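Local coordinates for protein Glp_546_48378_50642 (Giardia intestinalis, PDB 2QVW) that cleaves double-stranded RNA into the short siRNAs, 21 to 23 base pairs long, that direct RNA interference against matching RNAs, at residues A83-I88 / F266-A271; T350-C355 / G538-S543; R682-T687 / P750-D755. All blocks are in the same frame, centred on the assembly; numbering follows the deposited sequence.

Contact 1. Residues A83-I88 / F266-A271; sequences ASWTEI and FLPEIA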
loop_
_atom_site.group_PDB
_atom_site.type_symbol
_atom_site.label_atom_id
_atom_site.label_comp_id
_atom_site.label_asym_id
_atom_site.label_seq_id
_atom_site.Cartn_x
_atom_site.Cartn_y
_atom_site.Cartn_z
ATOM N N ALA A 83 19.066 -26.582 11.218
ATOM C CA ALA A 83 18.915 -26.906 9.807
ATOM C C ALA A 83 17.459 -26.930 9.338
ATOM O O ALA A 83 16.902 -27.992 9.052
ATOM C CB ALA A 83 19.585 -28.238 9.506
ATOM N N SER A 84 16.855 -25.749 9.248
ATOM C CA SER A 84 15.481 -25.619 8.806
ATOM C C SER A 84 15.110 -24.154 8.782
ATOM O O SER A 84 15.012 -23.526 9.829
ATOM C CB SER A 84 14.541 -26.363 9.753
ATOM O OG SER A 84 13.217 -26.376 9.251
ATOM N N TRP A 85 14.909 -23.610 7.586
ATOM C CA TRP A 85 14.534 -22.206 7.429
ATOM C C TRP A 85 13.240 -21.915 8.176
ATOM O O TRP A 85 13.140 -20.936 8.915
ATOM C CB TRP A 85 14.345 -21.875 5.955
ATOM C CG TRP A 85 15.565 -22.117 5.132
ATOM C CD1 TRP A 85 15.701 -23.015 4.112
ATOM C CD2 TRP A 85 16.819 -21.428 5.230
ATOM N NE1 TRP A 85 16.962 -22.926 3.560
ATOM C CE2 TRP A 85 17.668 -21.960 4.227
ATOM C CE3 TRP A 85 17.309 -20.409 6.064
ATOM C CZ2 TRP A 85 18.977 -21.509 4.036
ATOM C CZ3 TRP A 85 18.610 -19.958 5.876
ATOM C CH2 TRP A 85 19.431 -20.510 4.865
ATOM N N THR A 86 12.249 -22.776 7.968
ATOM C CA THR A 86 10.952 -22.639 8.615
ATOM C C THR A 86 11.093 -22.600 10.134
ATOM O O THR A 86 10.350 -21.909 10.820
ATOM C CB THR A 86 10.039 -23.815 8.229
ATOM O OG1 THR A 86 9.810 -23.788 6.818
ATOM C CG2 THR A 86 8.715 -23.740 8.974
ATOM N N GLU A 87 12.058 -23.352 10.646
ATOM C CA GLU A 87 12.292 -23.438 12.081
ATOM C C GLU A 87 13.091 -22.236 12.537
ATOM O O GLU A 87 12.754 -21.591 13.526
ATOM C CB GLU A 87 13.052 -24.729 12.407
ATOM C CG GLU A 87 13.095 -25.088 13.879
ATOM C CD GLU A 87 13.885 -26.358 14.143
ATOM O OE1 GLU A 87 13.536 -27.421 13.568
ATOM O OE2 GLU A 87 14.854 -26.287 14.930
ATOM N N ILE A 88 14.159 -21.941 11.808
ATOM C CA ILE A 88 15.002 -20.800 12.127
ATOM C C ILE A 88 14.096 -19.587 12.265
ATOM O O ILE A 88 14.350 -18.691 13.075
ATOM C CB ILE A 88 16.027 -20.505 11.003
ATOM C CG1 ILE A 88 17.000 -21.672 10.845
ATOM C CG2 ILE A 88 16.797 -19.244 11.329
ATOM C CD1 ILE A 88 18.044 -21.456 9.774
ATOM N N PHE A 266 22.839 -13.871 5.543
ATOM C CA PHE A 266 21.642 -13.052 5.578
ATOM C C PHE A 266 20.433 -13.800 5.058
ATOM O O PHE A 266 19.520 -13.192 4.519
ATOM C CB PHE A 266 21.827 -11.791 4.740
ATOM C CG PHE A 266 22.860 -10.847 5.278
ATOM C CD1 PHE A 266 24.163 -10.857 4.780
ATOM C CD2 PHE A 266 22.532 -9.942 6.278
ATOM C CE1 PHE A 266 25.128 -9.976 5.271
ATOM C CE2 PHE A 266 23.483 -9.060 6.775
ATOM C CZ PHE A 266 24.787 -9.077 6.270
ATOM N N LEU A 267 20.434 -15.120 5.193
ATOM C CA LEU A 267 19.296 -15.901 4.742
ATOM C C LEU A 267 18.374 -16.198 5.913
ATOM O O LEU A 267 17.150 -16.262 5.749
ATOM C CB LEU A 267 19.743 -17.202 4.078
ATOM C CG LEU A 267 20.346 -17.049 2.688
ATOM C CD1 LEU A 267 20.520 -18.423 2.082
ATOM C CD2 LEU A 267 19.449 -16.193 1.812
ATOM N N PRO A 268 18.941 -16.397 7.117
ATOM C CA PRO A 268 18.033 -16.670 8.226
ATOM C C PRO A 268 17.033 -15.506 8.261
ATOM O O PRO A 268 15.827 -15.700 8.463
ATOM C CB PRO A 268 18.968 -16.670 9.427
ATOM C CG PRO A 268 20.254 -17.158 8.849
ATOM C CD PRO A 268 20.340 -16.383 7.577
ATOM N N GLU A 269 17.568 -14.302 8.028
ATOM C CA GLU A 269 16.810 -13.055 8.013
ATOM C C GLU A 269 15.779 -13.012 6.891
ATOM O O GLU A 269 14.678 -12.496 7.104
ATOM C CB GLU A 269 17.749 -11.862 7.872
ATOM C CG GLU A 269 18.916 -11.840 8.853
ATOM C CD GLU A 269 18.488 -11.729 10.303
ATOM O OE1 GLU A 269 17.723 -10.800 10.635
ATOM O OE2 GLU A 269 18.933 -12.572 11.113
ATOM N N ILE A 270 16.112 -13.519 5.699
ATOM C CA ILE A 270 15.117 -13.512 4.629
ATOM C C ILE A 270 13.995 -14.436 5.060
ATOM O O ILE A 270 12.813 -14.159 4.824
ATOM C CB ILE A 270 15.660 -14.013 3.291
ATOM C CG1 ILE A 270 16.734 -13.061 2.772
ATOM C CG2 ILE A 270 14.518 -14.112 2.280
ATOM C CD1 ILE A 270 17.227 -13.425 1.388
ATOM N N ALA A 271 14.373 -15.543 5.690
ATOM C CA ALA A 271 13.384 -16.492 6.187
ATOM C C ALA A 271 12.545 -15.753 7.227
ATOM O O ALA A 271 11.313 -15.710 7.116
ATOM C CB ALA A 271 14.068 -17.687 6.823
#

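Contact 2. Residues T350-C355 / G538-S543; sequences TARLLC and GLWLGS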
loop_
_atom_site.group_PDB
_atom_site.type_symbol
_atom_site.label_atom_id
_atom_site.label_comp_id
_atom_site.label_asym_id
_atom_site.label_seq_id
_atom_site.Cartn_x
_atom_site.Cartn_y
_atom_site.Cartn_z
ATOM N N THR A 350 -17.703 15.540 -1.548
ATOM C CA THR A 350 -18.258 16.638 -2.329
ATOM C C THR A 350 -19.325 16.137 -3.294
ATOM O O THR A 350 -20.396 16.735 -3.430
ATOM C CB THR A 350 -17.184 17.329 -3.152
ATOM O OG1 THR A 350 -16.153 17.819 -2.285
ATOM C CG2 THR A 350 -17.793 18.485 -3.935
ATOM N N ALA A 351 -19.024 15.033 -3.966
ATOM C CA ALA A 351 -19.944 14.441 -4.919
ATOM C C ALA A 351 -21.206 13.914 -4.260
ATOM O O ALA A 351 -22.306 14.312 -4.628
ATOM C CB ALA A 351 -19.246 13.319 -5.669
ATOM N N ARG A 352 -21.042 13.021 -3.286
ATOM C CA ARG A 352 -22.177 12.416 -2.595
ATOM C C ARG A 352 -23.071 13.385 -1.820
ATOM O O ARG A 352 -24.270 13.148 -1.695
ATOM C CB ARG A 352 -21.681 11.300 -1.680
ATOM C CG ARG A 352 -21.251 10.053 -2.429
ATOM C CD ARG A 352 -22.443 9.414 -3.129
ATOM N NE ARG A 352 -22.672 9.916 -4.480
ATOM C CZ ARG A 352 -23.849 9.878 -5.105
ATOM N NH1 ARG A 352 -24.911 9.373 -4.500
ATOM N NH2 ARG A 352 -23.965 10.331 -6.346
ATOM N N LEU A 353 -22.496 14.469 -1.307
ATOM C CA LEU A 353 -23.274 15.469 -0.570
ATOM C C LEU A 353 -24.123 16.285 -1.546
ATOM O O LEU A 353 -25.259 16.654 -1.238
ATOM C CB LEU A 353 -22.355 16.420 0.213
ATOM C CG LEU A 353 -21.813 16.018 1.588
ATOM C CD1 LEU A 353 -20.853 17.059 2.097
ATOM C CD2 LEU A 353 -22.946 15.879 2.556
ATOM N N LEU A 354 -23.558 16.576 -2.716
ATOM C CA LEU A 354 -24.262 17.330 -3.745
ATOM C C LEU A 354 -25.589 16.642 -4.027
ATOM O O LEU A 354 -26.628 17.291 -4.097
ATOM C CB LEU A 354 -23.430 17.368 -5.028
ATOM C CG LEU A 354 -22.853 18.698 -5.541
ATOM C CD1 LEU A 354 -22.082 19.385 -4.447
ATOM C CD2 LEU A 354 -21.940 18.436 -6.734
ATOM N N CYS A 355 -25.538 15.321 -4.189
ATOM C CA CYS A 355 -26.718 14.518 -4.458
ATOM C C CYS A 355 -27.587 14.302 -3.228
ATOM O O CYS A 355 -28.809 14.202 -3.335
ATOM C CB CYS A 355 -26.314 13.160 -5.024
ATOM S SG CYS A 355 -25.658 13.223 -6.694
ATOM N N GLY A 538 -27.901 4.033 1.822
ATOM C CA GLY A 538 -28.600 4.008 0.550
ATOM C C GLY A 538 -28.807 5.367 -0.086
ATOM O O GLY A 538 -28.614 5.519 -1.280
ATOM N N LEU A 539 -29.217 6.355 0.693
ATOM C CA LEU A 539 -29.413 7.691 0.147
ATOM C C LEU A 539 -28.084 8.363 -0.149
ATOM O O LEU A 539 -27.993 9.212 -1.040
ATOM C CB LEU A 539 -30.190 8.558 1.126
ATOM C CG LEU A 539 -31.701 8.514 0.962
ATOM C CD1 LEU A 539 -32.362 9.235 2.113
ATOM C CD2 LEU A 539 -32.068 9.150 -0.372
ATOM N N TRP A 540 -27.059 7.984 0.617
ATOM C CA TRP A 540 -25.718 8.531 0.451
ATOM C C TRP A 540 -25.235 8.189 -0.942
ATOM O O TRP A 540 -25.016 9.084 -1.760
ATOM C CB TRP A 540 -24.783 7.951 1.520
ATOM C CG TRP A 540 -23.327 8.319 1.370
ATOM C CD1 TRP A 540 -22.323 7.503 0.931
ATOM C CD2 TRP A 540 -22.713 9.594 1.647
ATOM N NE1 TRP A 540 -21.124 8.182 0.914
ATOM C CE2 TRP A 540 -21.332 9.465 1.348
ATOM C CE3 TRP A 540 -23.192 10.829 2.119
ATOM C CZ2 TRP A 540 -20.423 10.526 1.505
ATOM C CZ3 TRP A 540 -22.284 11.886 2.278
ATOM C CH2 TRP A 540 -20.917 11.723 1.970
ATOM N N LEU A 541 -25.107 6.896 -1.222
ATOM C CA LEU A 541 -24.639 6.462 -2.532
ATOM C C LEU A 541 -25.744 6.237 -3.542
ATOM O O LEU A 541 -25.495 5.756 -4.642
ATOM C CB LEU A 541 -23.822 5.176 -2.413
ATOM C CG LEU A 541 -23.502 4.570 -1.044
ATOM C CD1 LEU A 541 -24.686 3.776 -0.528
ATOM C CD2 LEU A 541 -22.304 3.651 -1.195
ATOM N N GLY A 542 -26.962 6.605 -3.179
ATOM C CA GLY A 542 -28.078 6.398 -4.086
ATOM C C GLY A 542 -28.568 7.604 -4.867
ATOM O O GLY A 542 -28.831 7.487 -6.065
ATOM N N SER A 543 -28.694 8.749 -4.203
ATOM C CA SER A 543 -29.189 9.948 -4.859
ATOM C C SER A 543 -28.589 10.190 -6.249
ATOM O O SER A 543 -27.362 10.165 -6.451
ATOM C CB SER A 543 -28.979 11.160 -3.949
ATOM O OG SER A 543 -29.765 11.008 -2.770
#

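Contact 3. Residues R682-T687 / P750-D755; sequences RQSAET and PQVVAD. With MN (manganese (II) ion), chain G.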
loop_
_atom_site.group_PDB
_atom_site.type_symbol
_atom_site.label_atom_id
_atom_site.label_comp_id
_atom_site.label_asym_id
_atom_site.label_seq_id
_atom_site.Cartn_x
_atom_site.Cartn_y
_atom_site.Cartn_z
ATOM N N ARG A 682 1.256 20.313 -6.944
ATOM C CA ARG A 682 -0.107 20.351 -7.451
ATOM C C ARG A 682 -0.780 21.686 -7.184
ATOM O O ARG A 682 -1.509 22.192 -8.029
ATOM C CB ARG A 682 -0.941 19.228 -6.850
ATOM C CG ARG A 682 -1.158 19.385 -5.385
ATOM C CD ARG A 682 -2.120 18.343 -4.832
ATOM N NE ARG A 682 -2.554 18.714 -3.487
ATOM C CZ ARG A 682 -3.174 19.856 -3.205
ATOM N NH1 ARG A 682 -3.433 20.726 -4.174
ATOM N NH2 ARG A 682 -3.518 20.131 -1.957
ATOM N N GLN A 683 -0.550 22.265 -6.014
ATOM C CA GLN A 683 -1.156 23.560 -5.713
ATOM C C GLN A 683 -0.702 24.591 -6.733
ATOM O O GLN A 683 -1.422 25.551 -7.020
ATOM C CB GLN A 683 -0.733 24.049 -4.342
ATOM C CG GLN A 683 -1.032 23.095 -3.228
ATOM C CD GLN A 683 -0.537 23.628 -1.906
ATOM O OE1 GLN A 683 0.618 24.043 -1.785
ATOM N NE2 GLN A 683 -1.404 23.625 -0.908
ATOM N N SER A 684 0.500 24.397 -7.267
ATOM C CA SER A 684 1.047 25.314 -8.245
ATOM C C SER A 684 0.162 25.391 -9.473
ATOM O O SER A 684 -0.040 26.468 -10.023
ATOM C CB SER A 684 2.436 24.871 -8.673
ATOM O OG SER A 684 2.363 24.063 -9.830
ATOM N N ALA A 685 -0.366 24.252 -9.906
ATOM C CA ALA A 685 -1.213 24.213 -11.090
ATOM C C ALA A 685 -2.706 24.328 -10.799
ATOM O O ALA A 685 -3.531 24.062 -11.669
ATOM C CB ALA A 685 -0.935 22.941 -11.874
ATOM N N GLU A 686 -3.058 24.723 -9.584
ATOM C CA GLU A 686 -4.463 24.858 -9.224
ATOM C C GLU A 686 -4.921 26.307 -9.136
ATOM O O GLU A 686 -6.119 26.581 -9.231
ATOM C CB GLU A 686 -4.766 24.160 -7.893
ATOM C CG GLU A 686 -5.011 22.656 -7.999
ATOM C CD GLU A 686 -5.665 22.078 -6.749
ATOM O OE1 GLU A 686 -5.060 22.181 -5.659
ATOM O OE2 GLU A 686 -6.787 21.526 -6.851
ATOM N N THR A 687 -3.980 27.231 -8.950
ATOM C CA THR A 687 -4.327 28.648 -8.857
ATOM C C THR A 687 -5.186 29.045 -10.053
ATOM O O THR A 687 -4.992 28.534 -11.162
ATOM C CB THR A 687 -3.073 29.547 -8.810
ATOM O OG1 THR A 687 -2.254 29.298 -9.954
ATOM C CG2 THR A 687 -2.273 29.270 -7.552
ATOM N N PRO A 750 0.762 19.395 -17.167
ATOM C CA PRO A 750 1.893 20.141 -17.720
ATOM C C PRO A 750 2.226 21.457 -17.007
ATOM O O PRO A 750 3.375 21.892 -17.013
ATOM C CB PRO A 750 1.468 20.361 -19.170
ATOM C CG PRO A 750 0.712 19.116 -19.475
ATOM C CD PRO A 750 -0.147 18.961 -18.245
ATOM N N GLN A 751 1.232 22.086 -16.390
ATOM C CA GLN A 751 1.447 23.359 -15.710
ATOM C C GLN A 751 2.084 23.276 -14.335
ATOM O O GLN A 751 2.464 24.295 -13.773
ATOM C CB GLN A 751 0.129 24.120 -15.593
ATOM C CG GLN A 751 -0.537 24.401 -16.920
ATOM C CD GLN A 751 0.421 25.016 -17.917
ATOM O OE1 GLN A 751 1.071 26.028 -17.630
ATOM N NE2 GLN A 751 0.519 24.409 -19.097
ATOM N N VAL A 752 2.193 22.075 -13.783
ATOM C CA VAL A 752 2.795 21.926 -12.464
ATOM C C VAL A 752 4.265 22.319 -12.505
ATOM O O VAL A 752 5.059 21.714 -13.217
ATOM C CB VAL A 752 2.646 20.475 -11.928
ATOM C CG1 VAL A 752 3.271 19.490 -12.889
ATOM C CG2 VAL A 752 3.289 20.361 -10.562
ATOM N N VAL A 753 4.617 23.352 -11.750
ATOM C CA VAL A 753 5.995 23.819 -11.700
ATOM C C VAL A 753 6.805 23.000 -10.693
ATOM O O VAL A 753 6.345 22.706 -9.592
ATOM C CB VAL A 753 6.061 25.306 -11.317
ATOM C CG1 VAL A 753 5.366 25.532 -9.994
ATOM C CG2 VAL A 753 7.501 25.757 -11.241
ATOM N N ALA A 754 8.019 22.640 -11.087
ATOM C CA ALA A 754 8.909 21.842 -10.254
ATOM C C ALA A 754 9.555 22.621 -9.105
ATOM O O ALA A 754 10.073 23.726 -9.289
ATOM C CB ALA A 754 9.988 21.212 -11.129
ATOM N N ASP A 755 9.530 22.023 -7.919
ATOM C CA ASP A 755 10.113 22.638 -6.731
ATOM C C ASP A 755 11.532 23.138 -6.984
ATOM O O ASP A 755 11.848 24.288 -6.698
ATOM C CB ASP A 755 10.137 21.628 -5.583
ATOM C CG ASP A 755 9.167 21.975 -4.484
ATOM O OD1 ASP A 755 9.021 21.146 -3.564
ATOM O OD2 ASP A 755 8.561 23.068 -4.541
HETATM MN MN MN G . -8.619 23.022 -7.198
#

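Contact 1. Residues A83-I88 / F266-A271
The beginnings of two helices meet here, and their backbones come closest where the CA of Trp85 lies 6.0 Å from the CA of Ala271; a second close point pairs Ile88 with Pro268. Ser84 is the N-cap residue of helix 85-90, and its carbonyl takes the amide of Ile88, while the other segment lies at the start of helix 267-284, with the amide of Ala271 bonded to O of Leu267. Trp85 bridges the gap with its indole. Its CG sits beside the backbone N and anti to the carbonyl carbon (chi1 -59°), which carries the six-membered ring across to Leu267. There CH2, CZ3 and CZ2 of that ring do the touching: CH2 of Trp85 comes 3.4 Å from CB of Leu267, and CZ2 reaches CD1 of the same leucine at 4.0 Å. CZ3 of Trp85 also lies 3.8 Å from N of Pro268. At the other end of the tryptophan, its carbonyl oxygen and CB rest on the methyl of Ala271. Ile88 adds its CG2 branch, 3.9 Å from CB of Pro268. Phe114 of strand 112-117 meets the indole edge-to-face, and Phe74 of helix 60-77 packs on it as well. The side-chain contacts are all between apolar groups in a buried place, so shape and hydrophobic burial join helix 267-284 to the N-terminal domain.

Contact 2. Residues T350-C355 / G538-S543
Arg352 lies against Trp540 and the C-terminal end of helix 528-542, and its side chain can be followed outward from the backbone. CB of Arg352 stands over one face of the indole, a CH-pi contact 3.5 Å from the centroid of the Trp540 six-membered ring. CG continues across the same indole toward CE2 and NE1 of Trp540. The bend at chi2 (-65°) takes CD off the indole toward O of Trp540 and CA of Leu541, and the further bend at chi3 swings NE and the guanidinium toward the carbonyls. The guanidinium ends up almost perpendicular to the indole, 88° between planes. NH1 of Arg352 donates to two carbonyls: to O of Trp540 at 2.8 Å, with the donor tilted somewhat from the carbonyl plane, and to O of Ser543 at 3.2 Å, in the carbonyl plane on a lone pair. NH2 adds a weak bond to the same Ser543 oxygen. The cation therefore sits among carbonyls at a helix C-terminus, where the helix dipole would probably favour it. Ser543 is itself tied back, its OG donating to O of Leu539 at 3.1 Å, and its CB packs against CB of Cys355 at 3.5 Å. Leu353 touches the edge of the indole, its CD2 being 4.1 Å from CZ3 of Trp540. The helix segments cross at 107°, with axes 8.4 Å apart. This crossing joins the long helix 330-356 of the first RNase III domain to helix 528-542, which comes between the two RNase III sequences in the chain. Through Thr350 and Leu354, helix 330-356 also packs on helix 648-669 of the second RNase III domain, consistent with the paired RNase III domains of Dicer.

Contact 3. Residues R682-T687 / P750-D755
In the last turn of helix 675-684, the backbone N of Arg682 lies 4.2 Å from CG2 of Val752. The arginine side chain turns from the second segment instead, and its NH1 forms a salt bridge with OE1 of Glu686 at 2.6 Å. Ser684 makes the polar link: its OG accepts the amide N of Val753 at 3.0 Å, with an N-H...O angle of 159°, and also bonds to O of Met681 one helical turn back. Val753 lays CG1 against the same serine. Ala685 follows at the closest point of the backbones, its CB 4.0 Å from CB of Gln751 and 3.8 Å from N of Val752. Glu686 then leaves the interface altogether. Its chain is extended beyond CG, and OE2 of Glu686 binds manganese at 2.4 Å, while the bond from Arg682 to OE1 probably steadies the carboxylate. Asp655 of helix 648-669 supplies the other protein ligand. Nearer the C-terminus, Asp755 pairs with Arg680. Here the C-terminal tail lies against the end of helix 675-684 in the second RNase III domain, beside a manganese site distinct from the one formed by Glu651, Asp722 and Glu725.

In the fold
Along the chain the three contacts follow one another in series, contact 1 closing before contact 2 opens and contact 2 before contact 3. Contact 1 stands apart, its centre about 52 Å from that of contact 2 and about 49 Å from that of contact 3, on the opposite side of the chain's centre; it joins helix 85-90 of the N-terminal domain to the start of helix 267-284. Contacts 2 and 3 both lie on the side of the molecule that holds the RNase III domains, with nearest atoms about 11 Å apart and no touch. Helix 648-669 relates them: it packs against helix 330-356 of contact 2 and against Arg682 and Glu686 of contact 3, joining the two RNase III domains that cut the RNA.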